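Local coordinates for protein type I modular polyketide synthase (Streptomyces albus subsp. albus, PDB 6IYR) that probably loads a malonyl-type extender unit from coenzyme A onto the carrier protein as the acyltransferase of salinomycin synthase module 8, at residues Ser38-Trp43 against Val91-Asp96; Arg59-Thr64 against Ala103-Ala108; Ser150-Ser155 against Ala203-Ala208. All blocks are in the same frame, centred on the assembly; numbering follows the deposited sequence.

Contact 1: residues Ser38-Trp43 against Val91-Asp96; sequences SALIPW and VVLAED
Four backbone hydrogen bonds tie Ile-41 to Ala-94 and Trp-43 to Val-92; within each pair both residues give one bond and take one. Ile-41 N reaches Ala-94 O at 2.9 Å with a nearly straight N-H (168°), and Trp-43 N meets Val-92 O, also at 2.9 Å. Pro-42 has no N-H to offer, and its place in the non-hydrogen-bonded pair with Leu-93 asks for none. Between these bonds run CA-H...O contacts, such as Leu-93 CA to Ile-41 O at 3.4 Å.

The apolar contacts fall on two faces. On one, Leu-93 CD1 lies 3.7 Å from Pro-42 CB, and the Leu-40 side chain crosses Leu-93 at a slant while its CD2 presses tightly on Ala-94 CA (3.5 Å); helix 431-443 packs on this side against Leu-40 and Leu-93. On the other, the rotation of Val-92 (chi1 -60°, to CG1) turns CG2 to Trp-43 CB at 3.8 Å. The indole then leads away from strand 91-94 to stack on Phe-100, and its NE1 is satisfied by Pro-72 O. Small Ala-94 also touches Phe-100.

Past the strands, Asp-96 N-caps helix 97-108 through OD1 and Gly-99 N. The whole is an edge strand paired with the central strand of a three-stranded antiparallel sheet with helices on both faces, consistent with the KS-to-AT linker subdomain of modular polyketide synthases.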
loop_
_atom_site.group_PDB
_atom_site.type_symbol
_atom_site.label_atom_id
_atom_site.label_comp_id
_atom_site.label_asym_id
_atom_site.label_seq_id
_atom_site.Cartn_x
_atom_site.Cartn_y
_atom_site.Cartn_z
ATOM N N SER A 38 -3.544 -16.685 13.570
ATOM C CA SER A 38 -2.240 -16.482 14.188
ATOM C C SER A 38 -2.217 -16.912 15.655
ATOM O O SER A 38 -3.254 -16.916 16.325
ATOM C CB SER A 38 -1.840 -15.019 14.131
ATOM O OG SER A 38 -0.548 -14.878 14.677
ATOM N N ALA A 39 -1.008 -17.210 16.132
ATOM C CA ALA A 39 -0.719 -17.475 17.557
ATOM C C ALA A 39 -0.579 -16.190 18.346
ATOM O O ALA A 39 -0.699 -16.201 19.564
ATOM C CB ALA A 39 0.572 -18.260 17.675
ATOM N N LEU A 40 -0.239 -15.104 17.646
ATOM C CA LEU A 40 -0.339 -13.734 18.173
ATOM C C LEU A 40 -1.789 -13.323 18.282
ATOM O O LEU A 40 -2.508 -13.308 17.283
ATOM C CB LEU A 40 0.340 -12.762 17.227
ATOM C CG LEU A 40 1.679 -12.134 17.529
ATOM C CD1 LEU A 40 1.759 -10.839 16.732
ATOM C CD2 LEU A 40 1.871 -11.860 19.005
ATOM N N ILE A 41 -2.216 -13.005 19.504
ATOM C CA ILE A 41 -3.594 -12.655 19.795
ATOM C C ILE A 41 -3.723 -11.190 20.255
ATOM O O ILE A 41 -2.944 -10.713 21.070
ATOM C CB ILE A 41 -4.149 -13.605 20.865
ATOM C CG1 ILE A 41 -4.223 -15.021 20.304
ATOM C CG2 ILE A 41 -5.536 -13.194 21.306
ATOM C CD1 ILE A 41 -4.172 -16.079 21.385
ATOM N N PRO A 42 -4.714 -10.469 19.714
ATOM C CA PRO A 42 -4.877 -9.070 20.055
ATOM C C PRO A 42 -5.815 -8.908 21.238
ATOM O O PRO A 42 -6.887 -9.509 21.246
ATOM C CB PRO A 42 -5.532 -8.483 18.794
ATOM C CG PRO A 42 -6.316 -9.613 18.240
ATOM C CD PRO A 42 -5.481 -10.829 18.508
ATOM N N TRP A 43 -5.438 -8.070 22.205
ATOM C CA TRP A 43 -6.392 -7.620 23.189
ATOM C C TRP A 43 -6.561 -6.158 22.956
ATOM O O TRP A 43 -5.563 -5.419 22.898
ATOM C CB TRP A 43 -5.862 -7.827 24.616
ATOM C CG TRP A 43 -5.787 -9.250 25.084
ATOM C CD1 TRP A 43 -6.063 -10.376 24.376
ATOM C CD2 TRP A 43 -5.349 -9.687 26.387
ATOM N NE1 TRP A 43 -5.837 -11.506 25.168
ATOM C CE2 TRP A 43 -5.377 -11.093 26.395
ATOM C CE3 TRP A 43 -4.958 -9.014 27.547
ATOM C CZ2 TRP A 43 -5.015 -11.835 27.519
ATOM C CZ3 TRP A 43 -4.558 -9.759 28.654
ATOM C CH2 TRP A 43 -4.584 -11.147 28.627
ATOM N N VAL A 91 -3.913 -1.535 21.792
ATOM C CA VAL A 91 -3.964 -2.954 21.481
ATOM C C VAL A 91 -2.665 -3.561 21.955
ATOM O O VAL A 91 -1.592 -2.967 21.774
ATOM C CB VAL A 91 -4.100 -3.215 19.976
ATOM C CG1 VAL A 91 -4.257 -4.698 19.731
ATOM C CG2 VAL A 91 -5.272 -2.458 19.384
ATOM N N VAL A 92 -2.738 -4.743 22.568
ATOM C CA VAL A 92 -1.510 -5.503 22.793
ATOM C C VAL A 92 -1.597 -6.812 22.106
ATOM O O VAL A 92 -2.683 -7.359 21.948
ATOM C CB VAL A 92 -1.205 -5.728 24.292
ATOM C CG1 VAL A 92 -1.060 -4.381 24.989
ATOM C CG2 VAL A 92 -2.310 -6.532 24.938
ATOM N N LEU A 93 -0.473 -7.248 21.559
ATOM C CA LEU A 93 -0.430 -8.502 20.803
ATOM C C LEU A 93 0.540 -9.364 21.536
ATOM O O LEU A 93 1.679 -8.961 21.706
ATOM C CB LEU A 93 0.196 -8.309 19.413
ATOM C CG LEU A 93 -0.542 -7.763 18.202
ATOM C CD1 LEU A 93 -1.965 -7.388 18.527
ATOM C CD2 LEU A 93 0.241 -6.608 17.601
ATOM N N ALA A 94 0.173 -10.603 21.791
ATOM C CA ALA A 94 1.130 -11.511 22.385
ATOM C C ALA A 94 0.578 -12.911 22.242
ATOM O O ALA A 94 -0.599 -13.099 21.914
ATOM C CB ALA A 94 1.360 -11.149 23.855
ATOM N N GLU A 95 1.477 -13.873 22.398
ATOM C CA GLU A 95 1.204 -15.290 22.213
ATOM C C GLU A 95 0.887 -15.972 23.508
ATOM O O GLU A 95 0.261 -17.006 23.491
ATOM C CB GLU A 95 2.425 -15.993 21.629
ATOM C CG GLU A 95 3.049 -15.273 20.448
ATOM C CD GLU A 95 3.956 -16.167 19.620
ATOM O OE1 GLU A 95 3.928 -17.390 19.839
ATOM O OE2 GLU A 95 4.715 -15.635 18.781
ATOM N N ASP A 96 1.310 -15.402 24.633
ATOM C CA ASP A 96 1.054 -16.005 25.941
ATOM C C ASP A 96 0.868 -14.997 27.069
ATOM O O ASP A 96 1.152 -13.810 26.931
ATOM C CB ASP A 96 2.193 -16.957 26.289
ATOM C CG ASP A 96 3.543 -16.289 26.259
ATOM O OD1 ASP A 96 3.664 -15.116 26.646
ATOM O OD2 ASP A 96 4.493 -16.929 25.804
#

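Contact 2: residues Arg59-Thr64 against Ala103-Ala108; sequences RLAEFT and ALDALA
Leu-104 meets Ala-61 and Leu-60 with different parts of its side chain, and so carries most of this contact. Its CB faces Ala-61 CB at 4.0 Å, methylene to methyl, where the two backbones come nearest. Beyond CB the chain continues across the other helix: CG lies anti to the carbonyl carbon (chi1 -69°), which sends the two methyls toward Leu-60 and Thr-64. CD2 reaches Leu-60 CB at 4.1 Å, the two leucine side chains meeting at a slant, while CD1 lies over the backbone at Ala-61 and touches Thr-64 CG2 at 4.2 Å. A branched leucine suits this place because its CB and two methyls can touch three residues of helix 50-65 at once, and the short Ala-61 lets the backbones approach to 5.7 Å between its CA and Leu-104 CA.

The segments belong to helices 50-65 and 97-108, on one face of the small three-stranded sheet of this alpha/beta subdomain. Segments 59-64 and 103-108 run nearly antiparallel, with 154° between their directions and 9.1 Å between their axes. Trp-43 from that sheet packs on Leu-60, Thr-64 and Leu-104, so its indole meets both helices.

At the other border of the interface Asp-105 OD1 passes Ala-61 CB at 3.8 Å, a plain van der Waals approach. The carboxylate is engaged by Arg-65, one residue beyond 59-64, in a salt bridge that adds a charged link between the two helices.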
loop_
_atom_site.group_PDB
_atom_site.type_symbol
_atom_site.label_atom_id
_atom_site.label_comp_id
_atom_site.label_asym_id
_atom_site.label_seq_id
_atom_site.Cartn_x
_atom_site.Cartn_y
_atom_site.Cartn_z
ATOM N N ARG A 59 -5.441 -2.148 34.920
ATOM C CA ARG A 59 -6.452 -3.076 35.407
ATOM C C ARG A 59 -6.325 -4.430 34.735
ATOM O O ARG A 59 -6.469 -5.464 35.377
ATOM C CB ARG A 59 -7.885 -2.549 35.221
ATOM C CG ARG A 59 -8.142 -1.115 35.672
ATOM C CD ARG A 59 -7.626 -0.840 37.077
ATOM N NE ARG A 59 -8.499 -1.422 38.095
ATOM C CZ ARG A 59 -8.238 -1.434 39.402
ATOM N NH1 ARG A 59 -9.110 -1.979 40.244
ATOM N NH2 ARG A 59 -7.111 -0.907 39.873
ATOM N N LEU A 60 -6.132 -4.416 33.426
ATOM C CA LEU A 60 -5.988 -5.647 32.686
ATOM C C LEU A 60 -4.749 -6.368 33.139
ATOM O O LEU A 60 -4.768 -7.549 33.315
ATOM C CB LEU A 60 -5.933 -5.396 31.190
ATOM C CG LEU A 60 -7.120 -5.884 30.382
ATOM C CD1 LEU A 60 -6.821 -5.694 28.907
ATOM C CD2 LEU A 60 -7.380 -7.347 30.670
ATOM N N ALA A 61 -3.681 -5.622 33.358
ATOM C CA ALA A 61 -2.430 -6.181 33.810
ATOM C C ALA A 61 -2.600 -6.814 35.184
ATOM O O ALA A 61 -2.087 -7.873 35.437
ATOM C CB ALA A 61 -1.357 -5.121 33.834
ATOM N N GLU A 62 -3.360 -6.170 36.060
ATOM C CA GLU A 62 -3.599 -6.706 37.385
ATOM C C GLU A 62 -4.329 -8.037 37.278
ATOM O O GLU A 62 -3.991 -8.991 37.945
ATOM C CB GLU A 62 -4.382 -5.706 38.233
ATOM C CG GLU A 62 -3.553 -4.526 38.693
ATOM C CD GLU A 62 -4.384 -3.354 39.163
ATOM O OE1 GLU A 62 -3.842 -2.242 39.232
ATOM O OE2 GLU A 62 -5.572 -3.538 39.458
ATOM N N PHE A 63 -5.309 -8.102 36.396
ATOM C CA PHE A 63 -6.037 -9.322 36.199
ATOM C C PHE A 63 -5.166 -10.464 35.684
ATOM O O PHE A 63 -5.285 -11.576 36.163
ATOM C CB PHE A 63 -7.181 -9.074 35.229
ATOM C CG PHE A 63 -7.735 -10.318 34.636
ATOM C CD1 PHE A 63 -8.740 -11.003 35.271
ATOM C CD2 PHE A 63 -7.237 -10.809 33.453
ATOM C CE1 PHE A 63 -9.255 -12.154 34.735
ATOM C CE2 PHE A 63 -7.745 -11.960 32.908
ATOM C CZ PHE A 63 -8.755 -12.637 33.553
ATOM N N THR A 64 -4.303 -10.203 34.709
ATOM C CA THR A 64 -3.450 -11.266 34.183
ATOM C C THR A 64 -2.383 -11.718 35.161
ATOM O O THR A 64 -1.978 -12.852 35.153
ATOM C CB THR A 64 -2.940 -11.114 32.720
ATOM O OG1 THR A 64 -1.601 -10.660 32.687
ATOM C CG2 THR A 64 -3.796 -10.245 31.899
ATOM N N ALA A 103 3.591 -6.474 27.583
ATOM C CA ALA A 103 2.990 -5.462 26.701
ATOM C C ALA A 103 2.046 -4.530 27.475
ATOM O O ALA A 103 2.151 -3.315 27.363
ATOM C CB ALA A 103 2.246 -6.150 25.569
ATOM N N LEU A 104 1.246 -5.079 28.385
ATOM C CA LEU A 104 0.344 -4.239 29.166
ATOM C C LEU A 104 1.053 -3.297 30.141
ATOM O O LEU A 104 0.564 -2.225 30.457
ATOM C CB LEU A 104 -0.653 -5.082 29.926
ATOM C CG LEU A 104 -1.690 -5.783 29.055
ATOM C CD1 LEU A 104 -2.302 -6.960 29.790
ATOM C CD2 LEU A 104 -2.762 -4.817 28.609
ATOM N N ASP A 105 2.162 -3.730 30.693
ATOM C CA ASP A 105 2.863 -2.892 31.630
ATOM C C ASP A 105 3.444 -1.706 30.862
ATOM O O ASP A 105 3.425 -0.573 31.353
ATOM C CB ASP A 105 3.971 -3.680 32.311
ATOM C CG ASP A 105 3.481 -4.443 33.564
ATOM O OD1 ASP A 105 2.318 -4.280 33.995
ATOM O OD2 ASP A 105 4.293 -5.173 34.145
ATOM N N ALA A 106 3.953 -1.973 29.657
ATOM C CA ALA A 106 4.454 -0.887 28.809
ATOM C C ALA A 106 3.333 0.069 28.416
ATOM O O ALA A 106 3.482 1.284 28.502
ATOM C CB ALA A 106 5.162 -1.433 27.589
ATOM N N LEU A 107 2.195 -0.481 28.023
ATOM C CA LEU A 107 1.056 0.342 27.673
ATOM C C LEU A 107 0.637 1.199 28.858
ATOM O O LEU A 107 0.331 2.389 28.714
ATOM C CB LEU A 107 -0.095 -0.544 27.169
ATOM C CG LEU A 107 -1.358 0.152 26.700
ATOM C CD1 LEU A 107 -1.067 1.123 25.552
ATOM C CD2 LEU A 107 -2.355 -0.911 26.277
ATOM N N ALA A 108 0.670 0.637 30.061
ATOM C CA ALA A 108 0.112 1.369 31.195
ATOM C C ALA A 108 1.081 2.451 31.620
ATOM O O ALA A 108 0.673 3.428 32.214
ATOM C CB ALA A 108 -0.213 0.442 32.363
#

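Contact 3: residues Ser150-Ser155 against Ala203-Ala208; sequences SPVFAS and AEVWRA
Val-152 holds CG1 anti to its backbone N (chi1 172°) and CG2 anti to its carbonyl carbon, a fork that straddles one turn of the opposing helix, from Glu-204 to Ala-208. Val-205 adopts the same rotamer (chi1 -179°), which turns its CG2 to Ser-150 and Phe-153.

In the first branch, Val-152 CG1 sits 3.7 Å from Glu-204 CG, and the two side chains cross at about a right angle. In the second, Val-152 CG2 meets Ala-208 CB at 3.7 Å; alanine is short enough for the valine fork to settle against the helix here. Val-205 CG2 rests 3.9 Å from Phe-153 CB and reaches the phenyl ring at its edge, near the ring plane. The ring itself runs on toward Leu-146, Leu-147 and Leu-202, so that mainly its root belongs to this interface.

The contact joins the start of helix 151-164 to the last turn or two of helix 188-208, within the acyltransferase domain. Segments 151-155 and 203-208 run roughly antiparallel at 145°, with axes 8.7 Å apart. No hydrogen bond crosses between them.

Polar groups are instead settled within each helix or by other neighbours. Ser-150 is the N-cap of helix 151-164: its OG takes the N-H of Phe-153 at 3.0 Å and is also hydrogen-bonded to Ala-35 O, while Val-205 CG2 packs against Ser-150 OG. Pro-151 follows at the first turn, where its missing N-H costs no helix bond. Within helix 188-208, Glu-204 folds back to Arg-207, which grips its carboxylate side-on with NE and NH2, one nitrogen to each oxygen; both bonds arrive from above the carboxylate plane, with Arg-207 NH2 to Glu-204 OE2 at 3.2 Å.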
loop_
_atom_site.group_PDB
_atom_site.type_symbol
_atom_site.label_atom_id
_atom_site.label_comp_id
_atom_site.label_asym_id
_atom_site.label_seq_id
_atom_site.Cartn_x
_atom_site.Cartn_y
_atom_site.Cartn_z
ATOM N N SER A 150 -3.260 -16.928 6.558
ATOM C CA SER A 150 -4.390 -16.196 6.022
ATOM C C SER A 150 -5.004 -16.947 4.863
ATOM O O SER A 150 -4.479 -16.899 3.747
ATOM C CB SER A 150 -3.961 -14.811 5.547
ATOM O OG SER A 150 -5.058 -14.154 4.944
ATOM N N PRO A 151 -6.100 -17.674 5.124
ATOM C CA PRO A 151 -6.847 -18.320 4.069
ATOM C C PRO A 151 -7.287 -17.334 2.988
ATOM O O PRO A 151 -7.285 -17.678 1.825
ATOM C CB PRO A 151 -8.081 -18.846 4.801
ATOM C CG PRO A 151 -7.608 -19.061 6.191
ATOM C CD PRO A 151 -6.707 -17.908 6.443
ATOM N N VAL A 152 -7.654 -16.122 3.378
ATOM C CA VAL A 152 -8.113 -15.119 2.409
ATOM C C VAL A 152 -6.983 -14.673 1.469
ATOM O O VAL A 152 -7.137 -14.672 0.245
ATOM C CB VAL A 152 -8.666 -13.890 3.137
ATOM C CG1 VAL A 152 -8.970 -12.764 2.158
ATOM C CG2 VAL A 152 -9.905 -14.280 3.911
ATOM N N PHE A 153 -5.808 -14.407 2.033
ATOM C CA PHE A 153 -4.613 -14.175 1.212
ATOM C C PHE A 153 -4.324 -15.300 0.286
ATOM O O PHE A 153 -4.093 -15.088 -0.905
ATOM C CB PHE A 153 -3.378 -13.888 2.043
ATOM C CG PHE A 153 -2.259 -13.316 1.237
ATOM C CD1 PHE A 153 -2.366 -12.026 0.692
ATOM C CD2 PHE A 153 -1.225 -14.113 0.831
ATOM C CE1 PHE A 153 -1.345 -11.504 -0.098
ATOM C CE2 PHE A 153 -0.182 -13.599 0.056
ATOM C CZ PHE A 153 -0.268 -12.318 -0.449
ATOM N N ALA A 154 -4.383 -16.519 0.797
ATOM C CA ALA A 154 -3.901 -17.625 0.014
ATOM C C ALA A 154 -4.839 -17.850 -1.150
ATOM O O ALA A 154 -4.431 -18.308 -2.224
ATOM C CB ALA A 154 -3.794 -18.884 0.849
ATOM N N SER A 155 -6.111 -17.575 -0.950
ATOM C CA SER A 155 -7.033 -17.961 -1.988
ATOM C C SER A 155 -7.164 -16.839 -3.038
ATOM O O SER A 155 -7.279 -17.109 -4.224
ATOM C CB SER A 155 -8.371 -18.366 -1.385
ATOM O OG SER A 155 -9.362 -17.445 -1.737
ATOM N N ALA A 203 -5.156 -6.380 -0.272
ATOM C CA ALA A 203 -6.330 -5.522 -0.126
ATOM C C ALA A 203 -7.553 -6.331 0.342
ATOM O O ALA A 203 -8.414 -5.832 1.056
ATOM C CB ALA A 203 -6.634 -4.805 -1.431
ATOM N N GLU A 204 -7.656 -7.540 -0.184
ATOM C CA GLU A 204 -8.726 -8.448 0.128
ATOM C C GLU A 204 -8.657 -8.943 1.579
ATOM O O GLU A 204 -9.675 -9.048 2.220
ATOM C CB GLU A 204 -8.625 -9.626 -0.804
ATOM C CG GLU A 204 -9.783 -10.581 -0.682
ATOM C CD GLU A 204 -11.048 -10.030 -1.298
ATOM O OE1 GLU A 204 -11.050 -8.896 -1.861
ATOM O OE2 GLU A 204 -12.049 -10.758 -1.215
ATOM N N VAL A 205 -7.457 -9.069 2.134
ATOM C CA VAL A 205 -7.316 -9.320 3.598
ATOM C C VAL A 205 -7.831 -8.176 4.413
ATOM O O VAL A 205 -8.601 -8.384 5.317
ATOM C CB VAL A 205 -5.866 -9.613 3.983
ATOM C CG1 VAL A 205 -5.711 -9.905 5.479
ATOM C CG2 VAL A 205 -5.407 -10.789 3.175
ATOM N N TRP A 206 -7.536 -6.945 4.013
ATOM C CA TRP A 206 -8.069 -5.805 4.711
ATOM C C TRP A 206 -9.593 -5.835 4.661
ATOM O O TRP A 206 -10.263 -5.683 5.681
ATOM C CB TRP A 206 -7.546 -4.505 4.134
ATOM C CG TRP A 206 -6.183 -4.060 4.653
ATOM C CD1 TRP A 206 -4.978 -4.234 4.034
ATOM C CD2 TRP A 206 -5.906 -3.362 5.871
ATOM N NE1 TRP A 206 -3.980 -3.643 4.760
ATOM C CE2 TRP A 206 -4.511 -3.149 5.921
ATOM C CE3 TRP A 206 -6.692 -2.910 6.930
ATOM C CZ2 TRP A 206 -3.894 -2.481 6.976
ATOM C CZ3 TRP A 206 -6.081 -2.170 7.939
ATOM C CH2 TRP A 206 -4.707 -1.973 7.961
ATOM N N ARG A 207 -10.134 -6.148 3.478
ATOM C CA ARG A 207 -11.576 -6.244 3.259
ATOM C C ARG A 207 -12.230 -7.342 4.087
ATOM O O ARG A 207 -13.219 -7.112 4.739
ATOM C CB ARG A 207 -11.864 -6.534 1.789
ATOM C CG ARG A 207 -12.507 -5.406 1.014
ATOM C CD ARG A 207 -13.181 -5.928 -0.253
ATOM N NE ARG A 207 -13.409 -7.375 -0.190
ATOM C CZ ARG A 207 -14.591 -7.979 -0.070
ATOM N NH1 ARG A 207 -15.720 -7.287 -0.003
ATOM N NH2 ARG A 207 -14.640 -9.300 -0.017
ATOM N N ALA A 208 -11.645 -8.523 4.076
ATOM C CA ALA A 208 -12.115 -9.647 4.905
ATOM C C ALA A 208 -12.104 -9.316 6.409
ATOM O O ALA A 208 -12.882 -9.869 7.191
ATOM C CB ALA A 208 -11.266 -10.872 4.626
#

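Overall arrangement
Contacts 1 and 2 are two layers of one subdomain: strand 41-47 leads into helix 50-65 and strand 88-94 into helix 97-108, so the same two strand-helix units pair twice. They touch directly, Trp-43 packing on Thr-64 and Leu-104, and Val-92 on Ala-103 and Leu-107. Both are mostly buried, yet the strands are joined by backbone hydrogen bonds and the helices mainly by apolar side-chain packing. Contact 3 lies apart in the acyltransferase domain, about 19 Å from contact 1 and 31 Å from contact 2 between centres, and is only partly buried. Like contact 2 it is an apolar, near-antiparallel helix pair, but valine replaces leucine as its chief wedge.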